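PDB 6Z9K: PrgA from Enterococcus faecalis, which provides surface exclusion on the enterococcal cell, protecting it against unwanted conjugation, and is represented here by its CAP domain. Local coordinates for residues 37-42 with 181-186; 19-24 with 28-33. All blocks are in the same frame, centred on the assembly; numbering follows the deposited sequence.

Contact 1: residues 37-42 with 181-186; sequences TLEKTA and LGYSHL
Glu39 and Tyr183 reach for each other from opposite directions, and each has its CG anti to the carbonyl carbon (chi1 -63° in both). Beyond CG the glutamate chain runs extended, which carries its carboxylate to the rim of the tyrosine ring. The contact ties helix 32-45 of the CAP domain to the turn that leads into helix 184-189, the helix that bears the magnesium ligand His185. The CA atoms of Glu39 and Tyr183 are 12.1 Å apart, so the two long side chains alone span the gap.

One hydrogen bond joins the segments. Tyr183 OH donates to Glu39 OE2 at 2.7 Å. The hydroxyl meets the oxygen on its syn side, tilted 26° out of the carboxylate plane. Tyr26 OH also hydrogen-bonds to OE2, so two tyrosine hydroxyls grip the same oxygen and probably hold negative charge on it. Asp27 of helix 26-29 touches the Tyr183 side chain.

The backbone on the tyrosine side is a type I' beta turn from Leu181 to Ser184. Gly182 and Tyr183 both have positive phi there, and Tyr183 is the N-cap residue of the following helix. Asp178 ties down the start of that helix: its OD1 bonds to His185 ND1 and its OD2 to Leu186 N. The tyrosine side chain is about 12 Å from the magnesium ion, so it stands outside the metal site. Glu39 OE2 lies in the plane of the Tyr183 ring, at its edge, 3.3 Å from CE1.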
ATOM      1  N   THR A  37     -12.411 -10.809 -17.904  1.00 22.37           N
ATOM      2  CA  THR A  37     -12.945 -11.873 -17.020  1.00 21.78           C
ATOM      3  C   THR A  37     -12.200 -11.839 -15.693  1.00 20.91           C
ATOM      4  O   THR A  37     -12.842 -11.874 -14.645  1.00 21.45           O
ATOM      5  CB  THR A  37     -12.809 -13.249 -17.697  1.00 22.12           C
ATOM      6  OG1 THR A  37     -13.707 -13.295 -18.813  1.00 23.71           O
ATOM      7  CG2 THR A  37     -13.116 -14.382 -16.760  1.00 22.32           C
ATOM      8  N   LEU A  38     -10.880 -11.730 -15.734  1.00 20.47           N
ATOM      9  CA  LEU A  38     -10.026 -11.697 -14.525  1.00 19.05           C
ATOM     10  C   LEU A  38     -10.427 -10.516 -13.649  1.00 19.61           C
ATOM     11  O   LEU A  38     -10.544 -10.698 -12.395  1.00 18.15           O
ATOM     12  CB  LEU A  38      -8.547 -11.623 -14.888  1.00 18.63           C
ATOM     13  CG  LEU A  38      -7.546 -11.602 -13.728  1.00 18.81           C
ATOM     14  CD1 LEU A  38      -6.213 -12.179 -14.163  1.00 19.90           C
ATOM     15  CD2 LEU A  38      -7.312 -10.185 -13.210  1.00 18.36           C
ATOM     16  N   GLU A  39     -10.536  -9.338 -14.262  1.00 19.64           N
ATOM     17  CA  GLU A  39     -10.790  -8.120 -13.467  1.00 19.73           C
ATOM     18  C   GLU A  39     -12.208  -8.190 -12.896  1.00 20.80           C
ATOM     19  O   GLU A  39     -12.394  -7.860 -11.697  1.00 20.16           O
ATOM     20  CB  GLU A  39     -10.508  -6.888 -14.306  1.00 20.41           C
ATOM     21  CG  GLU A  39      -9.068  -6.792 -14.718  1.00 20.07           C
ATOM     22  CD  GLU A  39      -8.643  -5.474 -15.320  1.00 22.38           C
ATOM     23  OE1 GLU A  39      -9.557  -4.699 -15.735  1.00 23.71           O
ATOM     24  OE2 GLU A  39      -7.441  -5.284 -15.445  1.00 22.27           O
ATOM     25  N   LYS A  40     -13.178  -8.647 -13.671  1.00 21.33           N
ATOM     26  CA  LYS A  40     -14.568  -8.704 -13.172  1.00 24.47           C
ATOM     27  C   LYS A  40     -14.647  -9.698 -12.001  1.00 23.88           C
ATOM     28  O   LYS A  40     -15.248  -9.360 -10.930  1.00 24.35           O
ATOM     29  CB  LYS A  40     -15.521  -9.078 -14.291  1.00 27.60           C
ATOM     30  CG  LYS A  40     -16.973  -9.170 -13.870  1.00 29.49           C
ATOM     31  CD  LYS A  40     -17.826  -9.675 -15.000  1.00 33.92           C
ATOM     32  CE  LYS A  40     -19.274  -9.889 -14.596  1.00 36.01           C
ATOM     33  NZ  LYS A  40     -20.023  -8.649 -14.912  1.00 40.10           N
ATOM     34  N   THR A  41     -13.987 -10.838 -12.142  1.00 24.05           N
ATOM     35  CA  THR A  41     -13.966 -11.916 -11.119  1.00 24.22           C
ATOM     36  C   THR A  41     -13.297 -11.333  -9.860  1.00 22.69           C
ATOM     37  O   THR A  41     -13.795 -11.468  -8.726  1.00 21.71           O
ATOM     38  CB  THR A  41     -13.166 -13.135 -11.603  1.00 26.41           C
ATOM     39  OG1 THR A  41     -13.887 -13.668 -12.714  1.00 31.95           O
ATOM     40  CG2 THR A  41     -12.990 -14.199 -10.545  1.00 28.32           C
ATOM     41  N   ALA A  42     -12.108 -10.793 -10.024  1.00 21.07           N
ATOM     42  CA  ALA A  42     -11.304 -10.371  -8.875  1.00 19.83           C
ATOM     43  C   ALA A  42     -12.016  -9.232  -8.130  1.00 19.34           C
ATOM     44  O   ALA A  42     -11.937  -9.193  -6.898  1.00 19.44           O
ATOM     45  CB  ALA A  42      -9.964  -9.912  -9.329  1.00 19.72           C
ATOM     46  N   LEU A 181      -4.986   3.362 -16.192  1.00 27.65           N
ATOM     47  CA  LEU A 181      -3.741   4.041 -15.735  1.00 28.52           C
ATOM     48  C   LEU A 181      -2.536   3.249 -16.262  1.00 27.61           C
ATOM     49  O   LEU A 181      -1.390   3.319 -15.648  1.00 30.14           O
ATOM     50  CB  LEU A 181      -3.802   4.107 -14.205  1.00 29.72           C
ATOM     51  CG  LEU A 181      -4.887   5.025 -13.622  1.00 32.97           C
ATOM     52  CD1 LEU A 181      -5.044   4.790 -12.129  1.00 31.71           C
ATOM     53  CD2 LEU A 181      -4.580   6.493 -13.911  1.00 33.75           C
ATOM     54  N   GLY A 182      -2.812   2.447 -17.296  1.00 25.70           N
ATOM     55  CA  GLY A 182      -1.837   1.629 -18.026  1.00 25.38           C
ATOM     56  C   GLY A 182      -1.147   0.600 -17.160  1.00 23.44           C
ATOM     57  O   GLY A 182       0.020   0.313 -17.417  1.00 23.57           O
ATOM     58  N   TYR A 183      -1.809   0.129 -16.101  1.00 21.57           N
ATOM     59  CA  TYR A 183      -1.240  -0.892 -15.189  1.00 20.12           C
ATOM     60  C   TYR A 183       0.076  -0.471 -14.551  1.00 19.64           C
ATOM     61  O   TYR A 183       0.765  -1.350 -14.069  1.00 19.40           O
ATOM     62  CB  TYR A 183      -1.112  -2.194 -15.989  1.00 20.93           C
ATOM     63  CG  TYR A 183      -2.459  -2.708 -16.443  1.00 21.08           C
ATOM     64  CD1 TYR A 183      -3.313  -3.310 -15.538  1.00 20.93           C
ATOM     65  CD2 TYR A 183      -2.909  -2.539 -17.733  1.00 22.03           C
ATOM     66  CE1 TYR A 183      -4.573  -3.750 -15.899  1.00 21.30           C
ATOM     67  CE2 TYR A 183      -4.164  -3.003 -18.121  1.00 22.92           C
ATOM     68  CZ  TYR A 183      -5.002  -3.612 -17.198  1.00 22.24           C
ATOM     69  OH  TYR A 183      -6.257  -4.019 -17.561  1.00 23.04           O
ATOM     70  N   SER A 184       0.356   0.833 -14.405  1.00 19.54           N
ATOM     71  CA  SER A 184       1.600   1.263 -13.717  1.00 20.89           C
ATOM     72  C   SER A 184       1.600   0.798 -12.261  1.00 18.35           C
ATOM     73  O   SER A 184       2.685   0.461 -11.715  1.00 17.61           O
ATOM     74  CB  SER A 184       1.777   2.747 -13.828  1.00 24.53           C
ATOM     75  OG  SER A 184       0.628   3.362 -13.334  1.00 29.64           O
ATOM     76  N   HIS A 185       0.458   0.836 -11.585  1.00 18.15           N
ATOM     77  CA  HIS A 185       0.427   0.476 -10.139  1.00 17.62           C
ATOM     78  C   HIS A 185       0.507  -1.035  -9.928  1.00 17.44           C
ATOM     79  O   HIS A 185       1.227  -1.503  -9.034  1.00 17.63           O
ATOM     80  CB  HIS A 185      -0.861   0.935  -9.479  1.00 18.93           C
ATOM     81  CG  HIS A 185      -1.075   2.383  -9.689  1.00 21.45           C
ATOM     82  ND1 HIS A 185      -1.926   2.860 -10.665  1.00 23.93           N
ATOM     83  CD2 HIS A 185      -0.450   3.447  -9.159  1.00 22.78           C
ATOM     84  CE1 HIS A 185      -1.850   4.192 -10.691  1.00 24.87           C
ATOM     85  NE2 HIS A 185      -0.955   4.591  -9.766  1.00 25.56           N
ATOM     86  N   LEU A 186      -0.208  -1.778 -10.747  1.00 17.70           N
ATOM     87  CA  LEU A 186      -0.022  -3.257 -10.762  1.00 17.19           C
ATOM     88  C   LEU A 186       1.476  -3.581 -10.867  1.00 16.97           C
ATOM     89  O   LEU A 186       2.013  -4.393 -10.038  1.00 17.13           O
ATOM     90  CB  LEU A 186      -0.815  -3.882 -11.901  1.00 17.78           C
ATOM     91  CG  LEU A 186      -0.469  -5.343 -12.173  1.00 17.91           C
ATOM     92  CD1 LEU A 186      -1.029  -6.222 -11.088  1.00 17.85           C
ATOM     93  CD2 LEU A 186      -0.997  -5.770 -13.533  1.00 19.44           C
TER

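Contact 2: residues 19-24 with 28-33; sequences PPKFSA and TKLSAE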
ATOM      1  N   PRO A  19      -7.588 -14.116  -8.414  1.00 17.09           N
ATOM      2  CA  PRO A  19      -8.360 -14.827  -9.431  1.00 17.78           C
ATOM      3  C   PRO A  19      -7.476 -15.795 -10.195  1.00 17.73           C
ATOM      4  O   PRO A  19      -6.242 -15.660 -10.208  1.00 18.34           O
ATOM      5  CB  PRO A  19      -8.777 -13.692 -10.368  1.00 17.72           C
ATOM      6  CG  PRO A  19      -7.625 -12.735 -10.296  1.00 16.93           C
ATOM      7  CD  PRO A  19      -7.193 -12.764  -8.842  1.00 16.65           C
ATOM      8  N   PRO A  20      -8.070 -16.782 -10.892  1.00 18.13           N
ATOM      9  CA  PRO A  20      -7.292 -17.601 -11.812  1.00 18.89           C
ATOM     10  C   PRO A  20      -6.606 -16.766 -12.884  1.00 18.23           C
ATOM     11  O   PRO A  20      -7.148 -15.723 -13.290  1.00 18.16           O
ATOM     12  CB  PRO A  20      -8.342 -18.535 -12.445  1.00 19.08           C
ATOM     13  CG  PRO A  20      -9.508 -18.509 -11.488  1.00 18.81           C
ATOM     14  CD  PRO A  20      -9.501 -17.088 -10.935  1.00 18.20           C
ATOM     15  N   LYS A  21      -5.404 -17.183 -13.268  1.00 18.03           N
ATOM     16  CA  LYS A  21      -4.578 -16.564 -14.326  1.00 18.82           C
ATOM     17  C   LYS A  21      -3.980 -15.249 -13.880  1.00 18.08           C
ATOM     18  O   LYS A  21      -3.320 -14.608 -14.679  1.00 18.06           O
ATOM     19  CB  LYS A  21      -5.354 -16.349 -15.627  1.00 19.27           C
ATOM     20  CG  LYS A  21      -6.031 -17.603 -16.116  1.00 20.14           C
ATOM     21  CD  LYS A  21      -6.585 -17.383 -17.483  1.00 20.83           C
ATOM     22  CE  LYS A  21      -7.552 -18.457 -17.857  1.00 21.57           C
ATOM     23  NZ  LYS A  21      -8.153 -18.241 -19.193  1.00 21.87           N
ATOM     24  N   PHE A  22      -3.984 -14.947 -12.592  1.00 17.25           N
ATOM     25  CA  PHE A  22      -3.303 -13.734 -12.104  1.00 17.56           C
ATOM     26  C   PHE A  22      -1.790 -13.861 -12.240  1.00 18.27           C
ATOM     27  O   PHE A  22      -1.240 -14.947 -12.047  1.00 18.64           O
ATOM     28  CB  PHE A  22      -3.707 -13.435 -10.663  1.00 17.03           C
ATOM     29  CG  PHE A  22      -3.243 -12.067 -10.200  1.00 16.71           C
ATOM     30  CD1 PHE A  22      -3.755 -10.911 -10.772  1.00 16.75           C
ATOM     31  CD2 PHE A  22      -2.298 -11.920  -9.198  1.00 17.93           C
ATOM     32  CE1 PHE A  22      -3.367  -9.653 -10.324  1.00 17.25           C
ATOM     33  CE2 PHE A  22      -1.854 -10.661  -8.811  1.00 17.16           C
ATOM     34  CZ  PHE A  22      -2.428  -9.544  -9.342  1.00 16.85           C
ATOM     35  N   SER A  23      -1.138 -12.757 -12.608  1.00 17.95           N
ATOM     36  CA  SER A  23       0.334 -12.632 -12.667  1.00 18.64           C
ATOM     37  C   SER A  23       0.672 -11.154 -12.618  1.00 18.58           C
ATOM     38  O   SER A  23      -0.255 -10.343 -12.761  1.00 20.40           O
ATOM     39  CB  SER A  23       0.903 -13.258 -13.909  1.00 19.67           C
ATOM     40  OG  SER A  23       0.536 -12.498 -15.042  1.00 21.31           O
ATOM     41  N   ALA A  24       1.931 -10.843 -12.354  1.00 20.01           N
ATOM     42  CA  ALA A  24       2.385  -9.452 -12.214  1.00 20.21           C
ATOM     43  C   ALA A  24       2.274  -8.733 -13.570  1.00 22.60           C
ATOM     44  O   ALA A  24       2.278  -7.501 -13.560  1.00 23.77           O
ATOM     45  CB  ALA A  24       3.792  -9.450 -11.676  1.00 20.95           C
ATOM     46  N   THR A  28      -0.377  -8.025 -20.270  1.00 23.55           N
ATOM     47  CA  THR A  28       0.280  -8.403 -21.537  1.00 25.62           C
ATOM     48  C   THR A  28       0.266  -9.911 -21.755  1.00 25.77           C
ATOM     49  O   THR A  28       0.354 -10.317 -22.919  1.00 25.75           O
ATOM     50  CB  THR A  28       1.691  -7.837 -21.619  1.00 27.97           C
ATOM     51  OG1 THR A  28       2.426  -8.185 -20.455  1.00 29.97           O
ATOM     52  CG2 THR A  28       1.702  -6.335 -21.786  1.00 28.52           C
ATOM     53  N   LYS A  29       0.138 -10.717 -20.703  1.00 23.72           N
ATOM     54  CA  LYS A  29       0.137 -12.176 -20.900  1.00 25.41           C
ATOM     55  C   LYS A  29      -1.222 -12.653 -21.398  1.00 24.58           C
ATOM     56  O   LYS A  29      -1.233 -13.691 -22.072  1.00 26.18           O
ATOM     57  CB  LYS A  29       0.545 -12.910 -19.623  1.00 27.34           C
ATOM     58  CG  LYS A  29       1.994 -12.617 -19.226  1.00 32.99           C
ATOM     59  CD  LYS A  29       2.738 -13.805 -18.622  1.00 37.26           C
ATOM     60  CE  LYS A  29       2.207 -14.162 -17.254  1.00 40.39           C
ATOM     61  NZ  LYS A  29       3.245 -14.726 -16.363  1.00 41.29           N
ATOM     62  N   LEU A  30      -2.315 -12.033 -20.998  1.00 22.82           N
ATOM     63  CA  LEU A  30      -3.680 -12.525 -21.234  1.00 22.77           C
ATOM     64  C   LEU A  30      -4.314 -11.760 -22.404  1.00 23.32           C
ATOM     65  O   LEU A  30      -3.899 -10.621 -22.716  1.00 24.21           O
ATOM     66  CB  LEU A  30      -4.530 -12.393 -19.976  1.00 22.06           C
ATOM     67  CG  LEU A  30      -4.030 -13.139 -18.725  1.00 21.06           C
ATOM     68  CD1 LEU A  30      -4.999 -12.920 -17.591  1.00 20.97           C
ATOM     69  CD2 LEU A  30      -3.818 -14.631 -19.009  1.00 22.14           C
ATOM     70  N   SER A  31      -5.279 -12.405 -23.046  1.00 23.88           N
ATOM     71  CA  SER A  31      -6.106 -11.799 -24.116  1.00 24.80           C
ATOM     72  C   SER A  31      -7.008 -10.713 -23.523  1.00 24.26           C
ATOM     73  O   SER A  31      -7.233 -10.710 -22.310  1.00 22.08           O
ATOM     74  CB  SER A  31      -6.932 -12.852 -24.806  1.00 25.00           C
ATOM     75  OG  SER A  31      -8.045 -13.298 -24.018  1.00 25.00           O
ATOM     76  N   ALA A  32      -7.585  -9.853 -24.371  1.00 24.27           N
ATOM     77  CA  ALA A  32      -8.619  -8.877 -23.962  1.00 25.08           C
ATOM     78  C   ALA A  32      -9.751  -9.560 -23.200  1.00 24.78           C
ATOM     79  O   ALA A  32     -10.137  -9.015 -22.133  1.00 23.55           O
ATOM     80  CB  ALA A  32      -9.140  -8.139 -25.185  1.00 26.59           C
ATOM     81  N   GLU A  33     -10.272 -10.675 -23.713  1.00 25.29           N
ATOM     82  CA  GLU A  33     -11.421 -11.365 -23.089  1.00 27.30           C
ATOM     83  C   GLU A  33     -10.983 -11.918 -21.714  1.00 24.63           C
ATOM     84  O   GLU A  33     -11.713 -11.744 -20.712  1.00 25.07           O
ATOM     85  CB  GLU A  33     -11.966 -12.468 -23.985  1.00 30.26           C
ATOM     86  CG  GLU A  33     -13.248 -13.024 -23.409  1.00 33.31           C
ATOM     87  CD  GLU A  33     -13.975 -14.039 -24.262  1.00 36.99           C
ATOM     88  OE1 GLU A  33     -13.969 -13.897 -25.519  1.00 40.24           O
ATOM     89  OE2 GLU A  33     -14.598 -14.947 -23.640  1.00 40.94           O
TER
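Lys21 and Leu30 supply the apolar part of this contact. The two side chains cross obliquely, and both leucine methyls meet the lysine near its root. Leu30 CD1 is 4.0 Å from Lys21 CB, and CD2 is 4.1 Å from the same atom. Leu30 CD2 also comes within 4.2 Å of Lys21 CD. The leucine therefore lies against the aliphatic chain, while CD1 also sits 3.8 Å from Lys21 O. Leu30 touches Ile35 and Leu38 of helix 32-45 as well.

The second pair is Ser23 with Lys29. The lysine is bent at chi2, chi3 and chi4, and its end reaches across to lie alongside the serine. Lys29 CE is 3.2 Å from Ser23 OG, and Lys29 NZ is 3.7 Å from Ser23 CB.

The polar ends find their partners in neighbouring residues of the same chain. Lys21 NZ makes a salt bridge with Glu34. Ser23 OG hydrogen-bonds to Asp25 OD1, and Lys29 NZ forms a long, weak ion pair with that oxygen.

A backbone turn shapes 19-24, and a helix cap shapes 28-33. Pro19 to Phe22 form a type II beta turn, with Lys21 at positive phi and a weak 3.4 Å bond from Phe22 N to Pro19 O. Ser31 is the N-cap of helix 32-45. Its OG caps a backbone N, and Glu34 OE1 accepts from Ser31 N. This reciprocal pairing is typical of a helix capping box.

In the fold
Both contacts lie on the same side of the chain's centre, with their centres 9 Å apart. Along the chain they come in series: 19-24 with 28-33 closes before 37-42 with 181-186 opens. Both use helix 32-45, contact 2 at its start and contact 1 further along. Leu38 is the main joint between them, its CG 3.6 Å from Pro19 CG and its CD1 3.7 Å from Leu30 CD1. Leu186 adds a second junction near Ala24. Contact 2 is local, whereas the segments of contact 1 lie 139 positions apart in sequence. Contact 1 joins helix 32-45 to the short helix carrying His185 of the magnesium site; contact 2 stays within the N-terminal part, linked to it through Leu38 and Leu186.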